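PDB 6QBT: HTLV-2 integrase catalytic core domain from Human T-cell leukemia virus 2, which forms the catalytic core of the viral integrase, the nucleotidyltransferase that inserts viral DNA into host DNA, and binds magnesium here. Local coordinates for residues P6-Q11 with K63-N68; H27-T32 with S52-A57; S34-V39 with S59-P64. One frame throughout, in Å; residues are numbered along the deposited sequence.

Contact 1: P6-Q11 with K63-N68; sequences PNHIWQ and KPLHIN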
loop_
_atom_site.group_PDB
_atom_site.type_symbol
_atom_site.label_atom_id
_atom_site.label_comp_id
_atom_site.label_asym_id
_atom_site.label_seq_id
_atom_site.Cartn_x
_atom_site.Cartn_y
_atom_site.Cartn_z
ATOM N N PRO A 6 -13.219 -0.152 -16.474
ATOM C CA PRO A 6 -11.938 -0.499 -15.895
ATOM C C PRO A 6 -11.819 -2.001 -15.615
ATOM O O PRO A 6 -12.818 -2.654 -15.304
ATOM C CB PRO A 6 -11.907 0.304 -14.604
ATOM C CG PRO A 6 -12.895 1.414 -14.765
ATOM C CD PRO A 6 -13.939 0.879 -15.690
ATOM N N ASN A 7 -10.601 -2.519 -15.771
ATOM C CA ASN A 7 -10.242 -3.922 -15.577
ATOM C C ASN A 7 -10.914 -4.929 -16.498
ATOM O O ASN A 7 -10.889 -6.146 -16.240
ATOM C CB ASN A 7 -10.356 -4.315 -14.103
ATOM C CG ASN A 7 -9.342 -3.605 -13.236
ATOM O OD1 ASN A 7 -8.318 -3.160 -13.725
ATOM N ND2 ASN A 7 -9.645 -3.455 -11.951
ATOM N N HIS A 8 -11.441 -4.446 -17.623
ATOM C CA HIS A 8 -11.934 -5.326 -18.679
ATOM C C HIS A 8 -10.718 -5.841 -19.482
ATOM O O HIS A 8 -10.508 -7.053 -19.570
ATOM C CB HIS A 8 -13.007 -4.621 -19.515
ATOM C CG HIS A 8 -13.561 -5.449 -20.636
ATOM N ND1 HIS A 8 -14.418 -4.930 -21.581
ATOM C CD2 HIS A 8 -13.357 -6.740 -20.994
ATOM C CE1 HIS A 8 -14.724 -5.861 -22.468
ATOM N NE2 HIS A 8 -14.090 -6.970 -22.135
ATOM N N ILE A 9 -9.902 -4.938 -20.027
ATOM C CA ILE A 9 -8.779 -5.327 -20.892
ATOM C C ILE A 9 -7.551 -4.482 -20.562
ATOM O O ILE A 9 -7.618 -3.256 -20.604
ATOM C CB ILE A 9 -9.083 -5.105 -22.398
ATOM C CG1 ILE A 9 -10.340 -5.861 -22.842
ATOM C CG2 ILE A 9 -7.857 -5.475 -23.251
ATOM C CD1 ILE A 9 -10.748 -5.621 -24.289
ATOM N N TRP A 10 -6.453 -5.153 -20.232
ATOM C CA TRP A 10 -5.147 -4.528 -20.062
ATOM C C TRP A 10 -4.175 -4.845 -21.208
ATOM O O TRP A 10 -4.304 -5.885 -21.872
ATOM C CB TRP A 10 -4.497 -5.046 -18.805
ATOM C CG TRP A 10 -5.074 -4.582 -17.537
ATOM C CD1 TRP A 10 -6.209 -3.861 -17.348
ATOM C CD2 TRP A 10 -4.569 -4.879 -16.270
ATOM N NE1 TRP A 10 -6.422 -3.669 -16.035
ATOM C CE2 TRP A 10 -5.421 -4.285 -15.337
ATOM C CE3 TRP A 10 -3.445 -5.576 -15.818
ATOM C CZ2 TRP A 10 -5.191 -4.358 -13.951
ATOM C CZ3 TRP A 10 -3.208 -5.650 -14.441
ATOM C CH2 TRP A 10 -4.092 -5.050 -13.524
ATOM N N GLN A 11 -3.205 -3.946 -21.404
ATOM C CA GLN A 11 -2.056 -4.174 -22.302
ATOM C C GLN A 11 -0.807 -4.239 -21.452
ATOM O O GLN A 11 -0.670 -3.452 -20.519
ATOM C CB GLN A 11 -1.867 -3.011 -23.260
ATOM C CG GLN A 11 -3.073 -2.654 -24.087
ATOM C CD GLN A 11 -2.895 -3.069 -25.497
ATOM O OE1 GLN A 11 -2.504 -4.212 -25.783
ATOM N NE2 GLN A 11 -3.139 -2.136 -26.399
ATOM N N LYS A 63 -8.033 -6.969 -10.327
ATOM C CA LYS A 63 -7.830 -8.109 -11.232
ATOM C C LYS A 63 -8.475 -7.869 -12.604
ATOM O O LYS A 63 -9.665 -7.624 -12.665
ATOM C CB LYS A 63 -8.439 -9.343 -10.584
ATOM C CG LYS A 63 -8.292 -10.641 -11.363
ATOM C CD LYS A 63 -8.937 -11.791 -10.610
ATOM C CE LYS A 63 -8.665 -13.095 -11.300
ATOM N NZ LYS A 63 -9.367 -14.207 -10.607
ATOM N N PRO A 64 -7.704 -7.946 -13.708
ATOM C CA PRO A 64 -8.318 -7.777 -15.035
ATOM C C PRO A 64 -9.024 -9.035 -15.527
ATOM O O PRO A 64 -8.647 -10.154 -15.130
ATOM C CB PRO A 64 -7.112 -7.494 -15.937
ATOM C CG PRO A 64 -5.998 -8.229 -15.302
ATOM C CD PRO A 64 -6.261 -8.214 -13.823
ATOM N N LEU A 65 -10.024 -8.854 -16.386
ATOM C CA LEU A 65 -10.667 -9.978 -17.064
ATOM C C LEU A 65 -9.787 -10.540 -18.194
ATOM O O LEU A 65 -9.732 -11.739 -18.400
ATOM C CB LEU A 65 -12.022 -9.562 -17.646
ATOM C CG LEU A 65 -13.073 -9.080 -16.637
ATOM C CD1 LEU A 65 -14.279 -8.533 -17.396
ATOM C CD2 LEU A 65 -13.498 -10.180 -15.648
ATOM N N HIS A 66 -9.102 -9.654 -18.909
ATOM C CA HIS A 66 -8.438 -9.981 -20.161
ATOM C C HIS A 66 -7.144 -9.173 -20.220
ATOM O O HIS A 66 -7.153 -7.965 -19.980
ATOM C CB HIS A 66 -9.376 -9.601 -21.330
ATOM C CG HIS A 66 -8.883 -9.982 -22.695
ATOM N ND1 HIS A 66 -9.674 -9.855 -23.817
ATOM C CD2 HIS A 66 -7.696 -10.462 -23.135
ATOM C CE1 HIS A 66 -9.002 -10.249 -24.884
ATOM N NE2 HIS A 66 -7.798 -10.626 -24.496
ATOM N N ILE A 67 -6.042 -9.856 -20.509
ATOM C CA ILE A 67 -4.757 -9.208 -20.810
ATOM C C ILE A 67 -4.258 -9.515 -22.237
ATOM O O ILE A 67 -4.433 -10.623 -22.741
ATOM C CB ILE A 67 -3.671 -9.579 -19.785
ATOM C CG1 ILE A 67 -3.569 -11.096 -19.638
ATOM C CG2 ILE A 67 -3.990 -8.924 -18.457
ATOM C CD1 ILE A 67 -2.227 -11.594 -19.144
ATOM N N ASN A 68 -3.666 -8.506 -22.875
ATOM C CA ASN A 68 -3.032 -8.667 -24.181
ATOM C C ASN A 68 -1.582 -8.263 -24.084
ATOM O O ASN A 68 -1.273 -7.176 -23.606
ATOM C CB ASN A 68 -3.738 -7.840 -25.259
ATOM C CG ASN A 68 -3.303 -8.233 -26.650
ATOM O OD1 ASN A 68 -3.919 -9.095 -27.300
ATOM N ND2 ASN A 68 -2.195 -7.653 -27.104
#

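Contact 2: H27-T32 with S52-A57; sequences HVWVDT and SAFLQA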
loop_
_atom_site.group_PDB
_atom_site.type_symbol
_atom_site.label_atom_id
_atom_site.label_comp_id
_atom_site.label_asym_id
_atom_site.label_seq_id
_atom_site.Cartn_x
_atom_site.Cartn_y
_atom_site.Cartn_z
ATOM N N HIS A 27 8.490 -3.591 -16.275
ATOM C CA HIS A 27 7.300 -4.341 -16.602
ATOM C C HIS A 27 6.113 -3.381 -16.399
ATOM O O HIS A 27 5.872 -2.898 -15.270
ATOM C CB HIS A 27 7.133 -5.512 -15.660
ATOM C CG HIS A 27 8.145 -6.588 -15.814
ATOM N ND1 HIS A 27 9.461 -6.437 -15.419
ATOM C CD2 HIS A 27 8.022 -7.868 -16.239
ATOM C CE1 HIS A 27 10.111 -7.567 -15.642
ATOM N NE2 HIS A 27 9.264 -8.449 -16.141
ATOM N N VAL A 28 5.376 -3.138 -17.483
ATOM C CA VAL A 28 4.386 -2.090 -17.574
ATOM C C VAL A 28 3.027 -2.713 -17.917
ATOM O O VAL A 28 2.905 -3.437 -18.882
ATOM C CB VAL A 28 4.788 -1.082 -18.683
ATOM C CG1 VAL A 28 3.694 -0.041 -18.940
ATOM C CG2 VAL A 28 6.116 -0.410 -18.354
ATOM N N TRP A 29 2.007 -2.412 -17.131
ATOM C CA TRP A 29 0.642 -2.835 -17.463
ATOM C C TRP A 29 -0.201 -1.592 -17.503
ATOM O O TRP A 29 -0.057 -0.723 -16.633
ATOM C CB TRP A 29 0.061 -3.780 -16.391
ATOM C CG TRP A 29 0.721 -5.081 -16.399
ATOM C CD1 TRP A 29 1.760 -5.497 -15.597
ATOM C CD2 TRP A 29 0.418 -6.151 -17.256
ATOM N NE1 TRP A 29 2.101 -6.786 -15.909
ATOM C CE2 TRP A 29 1.292 -7.212 -16.930
ATOM C CE3 TRP A 29 -0.507 -6.325 -18.298
ATOM C CZ2 TRP A 29 1.272 -8.433 -17.617
ATOM C CZ3 TRP A 29 -0.540 -7.537 -18.961
ATOM C CH2 TRP A 29 0.336 -8.581 -18.612
ATOM N N VAL A 30 -1.094 -1.514 -18.479
ATOM C CA VAL A 30 -1.948 -0.337 -18.583
ATOM C C VAL A 30 -3.370 -0.733 -18.971
ATOM O O VAL A 30 -3.576 -1.560 -19.864
ATOM C CB VAL A 30 -1.303 0.753 -19.489
ATOM C CG1 VAL A 30 -0.817 0.159 -20.767
ATOM C CG2 VAL A 30 -2.245 1.920 -19.733
ATOM N N ASP A 31 -4.340 -0.166 -18.246
ATOM C CA ASP A 31 -5.723 -0.435 -18.512
ATOM C C ASP A 31 -6.133 0.333 -19.756
ATOM O O ASP A 31 -5.886 1.535 -19.845
ATOM C CB ASP A 31 -6.554 0.005 -17.336
ATOM C CG ASP A 31 -7.973 -0.438 -17.458
ATOM O OD1 ASP A 31 -8.747 0.217 -18.176
ATOM O OD2 ASP A 31 -8.300 -1.459 -16.848
ATOM N N THR A 32 -6.763 -0.355 -20.704
ATOM C CA THR A 32 -7.127 0.237 -21.999
ATOM C C THR A 32 -8.313 1.190 -21.899
ATOM O O THR A 32 -8.565 1.902 -22.845
ATOM C CB THR A 32 -7.495 -0.837 -23.052
ATOM O OG1 THR A 32 -8.534 -1.671 -22.536
ATOM C CG2 THR A 32 -6.313 -1.710 -23.398
ATOM N N SER A 52 5.497 -11.825 -10.684
ATOM C CA SER A 52 5.651 -10.833 -9.631
ATOM C C SER A 52 5.161 -9.416 -10.048
ATOM O O SER A 52 4.367 -8.811 -9.313
ATOM C CB SER A 52 7.088 -10.769 -9.141
ATOM O OG SER A 52 7.221 -9.818 -8.080
ATOM N N ALA A 53 5.586 -8.905 -11.204
ATOM C CA ALA A 53 5.118 -7.567 -11.631
ATOM C C ALA A 53 3.626 -7.570 -11.873
ATOM O O ALA A 53 2.961 -6.565 -11.679
ATOM C CB ALA A 53 5.820 -7.109 -12.900
ATOM N N PHE A 54 3.112 -8.696 -12.342
ATOM C CA PHE A 54 1.702 -8.809 -12.642
ATOM C C PHE A 54 0.876 -8.771 -11.356
ATOM O O PHE A 54 -0.161 -8.102 -11.301
ATOM C CB PHE A 54 1.457 -10.074 -13.471
ATOM C CG PHE A 54 0.077 -10.195 -14.055
ATOM C CD1 PHE A 54 -0.645 -9.087 -14.512
ATOM C CD2 PHE A 54 -0.486 -11.463 -14.219
ATOM C CE1 PHE A 54 -1.903 -9.243 -15.081
ATOM C CE2 PHE A 54 -1.751 -11.623 -14.779
ATOM C CZ PHE A 54 -2.459 -10.515 -15.211
ATOM N N LEU A 55 1.354 -9.451 -10.321
ATOM C CA LEU A 55 0.772 -9.329 -8.965
ATOM C C LEU A 55 0.879 -7.912 -8.385
ATOM O O LEU A 55 -0.059 -7.468 -7.756
ATOM C CB LEU A 55 1.385 -10.319 -7.975
ATOM C CG LEU A 55 1.046 -11.789 -8.273
ATOM C CD1 LEU A 55 2.001 -12.748 -7.557
ATOM C CD2 LEU A 55 -0.393 -12.101 -7.905
ATOM N N GLN A 56 2.011 -7.229 -8.566
ATOM C CA GLN A 56 2.105 -5.834 -8.146
ATOM C C GLN A 56 1.021 -4.997 -8.826
ATOM O O GLN A 56 0.296 -4.267 -8.164
ATOM C CB GLN A 56 3.486 -5.264 -8.412
ATOM C CG GLN A 56 4.493 -5.799 -7.412
ATOM C CD GLN A 56 5.957 -5.582 -7.789
ATOM O OE1 GLN A 56 6.308 -5.349 -8.954
ATOM N NE2 GLN A 56 6.820 -5.678 -6.790
ATOM N N ALA A 57 0.903 -5.136 -10.138
ATOM C CA ALA A 57 -0.132 -4.449 -10.922
ATOM C C ALA A 57 -1.575 -4.705 -10.438
ATOM O O ALA A 57 -2.398 -3.774 -10.308
ATOM C CB ALA A 57 -0.003 -4.863 -12.377
#

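Contact 3: S34-V39 with S59-P64; sequences SGAVSV and SLLGKP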
loop_
_atom_site.group_PDB
_atom_site.type_symbol
_atom_site.label_atom_id
_atom_site.label_comp_id
_atom_site.label_asym_id
_atom_site.label_seq_id
_atom_site.Cartn_x
_atom_site.Cartn_y
_atom_site.Cartn_z
ATOM N N SER A 34 -9.228 3.095 -18.587
ATOM C CA SER A 34 -8.870 4.234 -17.706
ATOM C C SER A 34 -7.535 4.908 -18.080
ATOM O O SER A 34 -7.294 6.069 -17.727
ATOM C CB SER A 34 -8.775 3.758 -16.263
ATOM O OG SER A 34 -7.724 2.804 -16.114
ATOM N N GLY A 35 -6.662 4.154 -18.762
ATOM C CA GLY A 35 -5.262 4.535 -18.941
ATOM C C GLY A 35 -4.408 4.356 -17.695
ATOM O O GLY A 35 -3.236 4.707 -17.724
ATOM N N ALA A 36 -4.971 3.798 -16.625
ATOM C CA ALA A 36 -4.234 3.609 -15.383
ATOM C C ALA A 36 -3.101 2.599 -15.542
ATOM O O ALA A 36 -3.222 1.624 -16.291
ATOM C CB ALA A 36 -5.171 3.172 -14.259
ATOM N N VAL A 37 -2.014 2.840 -14.805
ATOM C CA VAL A 37 -0.742 2.186 -15.055
ATOM C C VAL A 37 -0.216 1.479 -13.847
ATOM O O VAL A 37 -0.304 2.008 -12.758
ATOM C CB VAL A 37 0.365 3.228 -15.399
ATOM C CG1 VAL A 37 1.595 2.542 -15.947
ATOM C CG2 VAL A 37 -0.162 4.228 -16.410
ATOM N N SER A 38 0.437 0.345 -14.082
ATOM C CA SER A 38 1.419 -0.219 -13.157
ATOM C C SER A 38 2.781 -0.380 -13.836
ATOM O O SER A 38 2.860 -0.783 -14.991
ATOM C CB SER A 38 0.982 -1.591 -12.681
ATOM O OG SER A 38 1.904 -2.107 -11.737
ATOM N N VAL A 39 3.851 -0.122 -13.098
ATOM C CA VAL A 39 5.174 -0.385 -13.600
ATOM C C VAL A 39 5.986 -0.943 -12.471
ATOM O O VAL A 39 5.927 -0.410 -11.377
ATOM C CB VAL A 39 5.851 0.890 -14.203
ATOM C CG1 VAL A 39 5.550 2.123 -13.382
ATOM C CG2 VAL A 39 7.373 0.732 -14.343
ATOM N N SER A 59 -2.417 -5.826 -7.438
ATOM C CA SER A 59 -2.621 -5.207 -6.119
ATOM C C SER A 59 -2.962 -3.720 -6.193
ATOM O O SER A 59 -3.651 -3.202 -5.346
ATOM C CB SER A 59 -1.407 -5.374 -5.220
ATOM O OG SER A 59 -0.300 -4.657 -5.735
ATOM N N LEU A 60 -2.434 -3.041 -7.192
ATOM C CA LEU A 60 -2.626 -1.615 -7.337
ATOM C C LEU A 60 -3.898 -1.290 -8.115
ATOM O O LEU A 60 -4.591 -0.335 -7.773
ATOM C CB LEU A 60 -1.404 -1.045 -8.043
ATOM C CG LEU A 60 -1.399 0.454 -8.262
ATOM C CD1 LEU A 60 -1.145 1.191 -6.950
ATOM C CD2 LEU A 60 -0.356 0.776 -9.341
ATOM N N LEU A 61 -4.193 -2.075 -9.154
ATOM C CA LEU A 61 -5.297 -1.799 -10.085
ATOM C C LEU A 61 -6.559 -2.677 -9.984
ATOM O O LEU A 61 -7.583 -2.280 -10.484
ATOM C CB LEU A 61 -4.770 -1.904 -11.510
ATOM C CG LEU A 61 -3.597 -0.990 -11.889
ATOM C CD1 LEU A 61 -3.175 -1.262 -13.338
ATOM C CD2 LEU A 61 -3.947 0.482 -11.712
ATOM N N GLY A 62 -6.466 -3.845 -9.350
ATOM C CA GLY A 62 -7.531 -4.846 -9.312
ATOM C C GLY A 62 -7.253 -5.902 -10.353
ATOM O O GLY A 62 -6.358 -5.756 -11.187
ATOM N N LYS A 63 -8.033 -6.969 -10.327
ATOM C CA LYS A 63 -7.830 -8.109 -11.232
ATOM C C LYS A 63 -8.475 -7.869 -12.604
ATOM O O LYS A 63 -9.665 -7.624 -12.665
ATOM C CB LYS A 63 -8.439 -9.343 -10.584
ATOM C CG LYS A 63 -8.292 -10.641 -11.363
ATOM C CD LYS A 63 -8.937 -11.791 -10.610
ATOM C CE LYS A 63 -8.665 -13.095 -11.300
ATOM N NZ LYS A 63 -9.367 -14.207 -10.607
ATOM N N PRO A 64 -7.704 -7.946 -13.708
ATOM C CA PRO A 64 -8.318 -7.777 -15.035
ATOM C C PRO A 64 -9.024 -9.035 -15.527
ATOM O O PRO A 64 -8.647 -10.154 -15.130
ATOM C CB PRO A 64 -7.112 -7.494 -15.937
ATOM C CG PRO A 64 -5.998 -8.229 -15.302
ATOM C CD PRO A 64 -6.261 -8.214 -13.823
#

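Contact 1: P6-Q11 with K63-N68
Leu65 N donates to Asn7 O at 2.8 Å, just ahead of the strands. Trp10 N donates to His66 O at 2.9 Å. Trp10 O accepts from Asn68 N at 2.9 Å. Inside 6-11, the indole NE1 of Trp10 donates to Asn7 OD1 at 3.0 Å, a bent bond (137° at the hydrogen) with the acceptor at the ring edge. NE1 has a weak second bond to Asp31, and Asn7 ND2 is held by Leu61 O, so the amide of Asn7 is fixed at both ends.

The strands 9-11 and 66-68 are parallel neighbours in the mixed sheet of the RNase H-like integrase fold. Ile9, Gln11, His66 and Asn68 put their side chains on one face, Trp10 and Ile67 on the other. On this second face Trp10 CG is anti to its carbonyl carbon (chi1 -72°), and the indole lies over Pro64. Pro64 CB sits 3.6 Å from the centroid of the five-membered ring, nearly on the ring normal, in a CH-pi contact. Pro64 CG and CD continue over the six-membered ring. Ile67 CG2 reaches Trp10 CB at 3.9 Å. On the first face Ile9 CG1 runs beside His66 CB at 4.1 Å, and His66 NE2 is hydrogen-bonded to Ser92 OG. Gln11 and Asn68 lie side by side, their amide planes 71° apart, with Asn68 OD1 bonded to His94 N and Ser92 OG.

Contact 2: H27-T32 with S52-A57
The indole of Trp29 has Phe54 over one face. Phe54 CD1 stands 3.5 Å above the indole plane, towards the rim, and comes within 3.6 Å of Trp29 CE2. The two ring systems cross obliquely. The six-membered ring of Trp29 and the Phe54 ring have centroids 4.7 Å apart and planes inclined at 32°. Phe54 CG is anti to the backbone N (chi1 -170°), which turns the ring out from the side of the helix toward the CE2-CZ2 side of the indole, near NE1. Ala57 meets the pyrrole end of the indole: its methyl CB is 3.7 Å from Trp29 CD1. One helical turn earlier, Ala53 CB is 3.4 Å from His27 CB and also touches the imidazole obliquely at CG. Small alanines thus face the strand and let the helix lie close, with axes 8.8 Å apart at their closest.

This is a buried helix-on-sheet contact of the RNase H-like core. Helix 47-61 covers the sheet face that carries His27 and Trp29. Phe54 and Ala57 also touch Trp10 of strand 9-19, and Ala53 reaches Ser40 of strand 37-42. On the opposite face, Val28 and Val30 pack against helix 104-122.

Contact 3: S34-V39 with S59-P64
The C-terminal end of helix 47-61 packs here on strand 37-42, an outermost strand of this chain's sheet. Two neighbouring leucines do most of the work. Leu61 divides its methyls along the strand: CD2 meets Ala36 CB at 3.9 Å, and CD1 lies 4.0 Å from Ser38 N. With CG anti to the carbonyl carbon (chi1 -58°), a chi2 of 178° extends CD1 toward Ser38 N while CD2 branches off to Ala36. Leu60 comes in through CD2 alone, 3.6 Å from Val37 O and 4.3 Å from Ser38 CB. That carbonyl oxygen is also the acceptor for Asn140 ND2 of helix 128-142, so a polar bond and a methyl contact share it. Across the contact the meeting is apolar or methyl to backbone.

Each segment also has a turn. Ser34 OG accepts from Ala36 N at 3.0 Å, making an ST turn just before the strand. At the other segment Gly62 leaves the helix with positive phi, at backbone angles that call for glycine. Leu61 O, at the helix end, accepts from His156 NE2. Helix 152-156 touches Ala36 and Leu60, and helix 128-142 packs through Val37 and Val39 on the sheet face turned away from helix 47-61. Helix 47-61 connects strand 37-42 to strand 66-68. The five-stranded mixed sheet, in order 3-2-1-4-5 with helices on both faces, fits the RNase H-like fold of retroviral integrase cores.

Overall arrangement
From the N terminus, strand 9-19 is followed by antiparallel strands 22-31 and 37-42, then by helix 47-61 and strand 66-68. Contact 1 closes the longest loop, bringing strand 66-68 and the turn before it back beside strand 9-19. Contact 2 is nested inside that loop and lays the middle of the helix on strand 22-31. Contact 3 crosses contact 2 and sets the last helical turn on strand 37-42. Contacts 1 and 3 share Lys63 and Pro64. The backbone pair Trp29 O and Ser38 N joins contacts 2 and 3, while Asp31 with Asn7 N joins contacts 1 and 2. Contacts 2 and 3 lay the helix on the sheet, and contact 1 adds the strand after it.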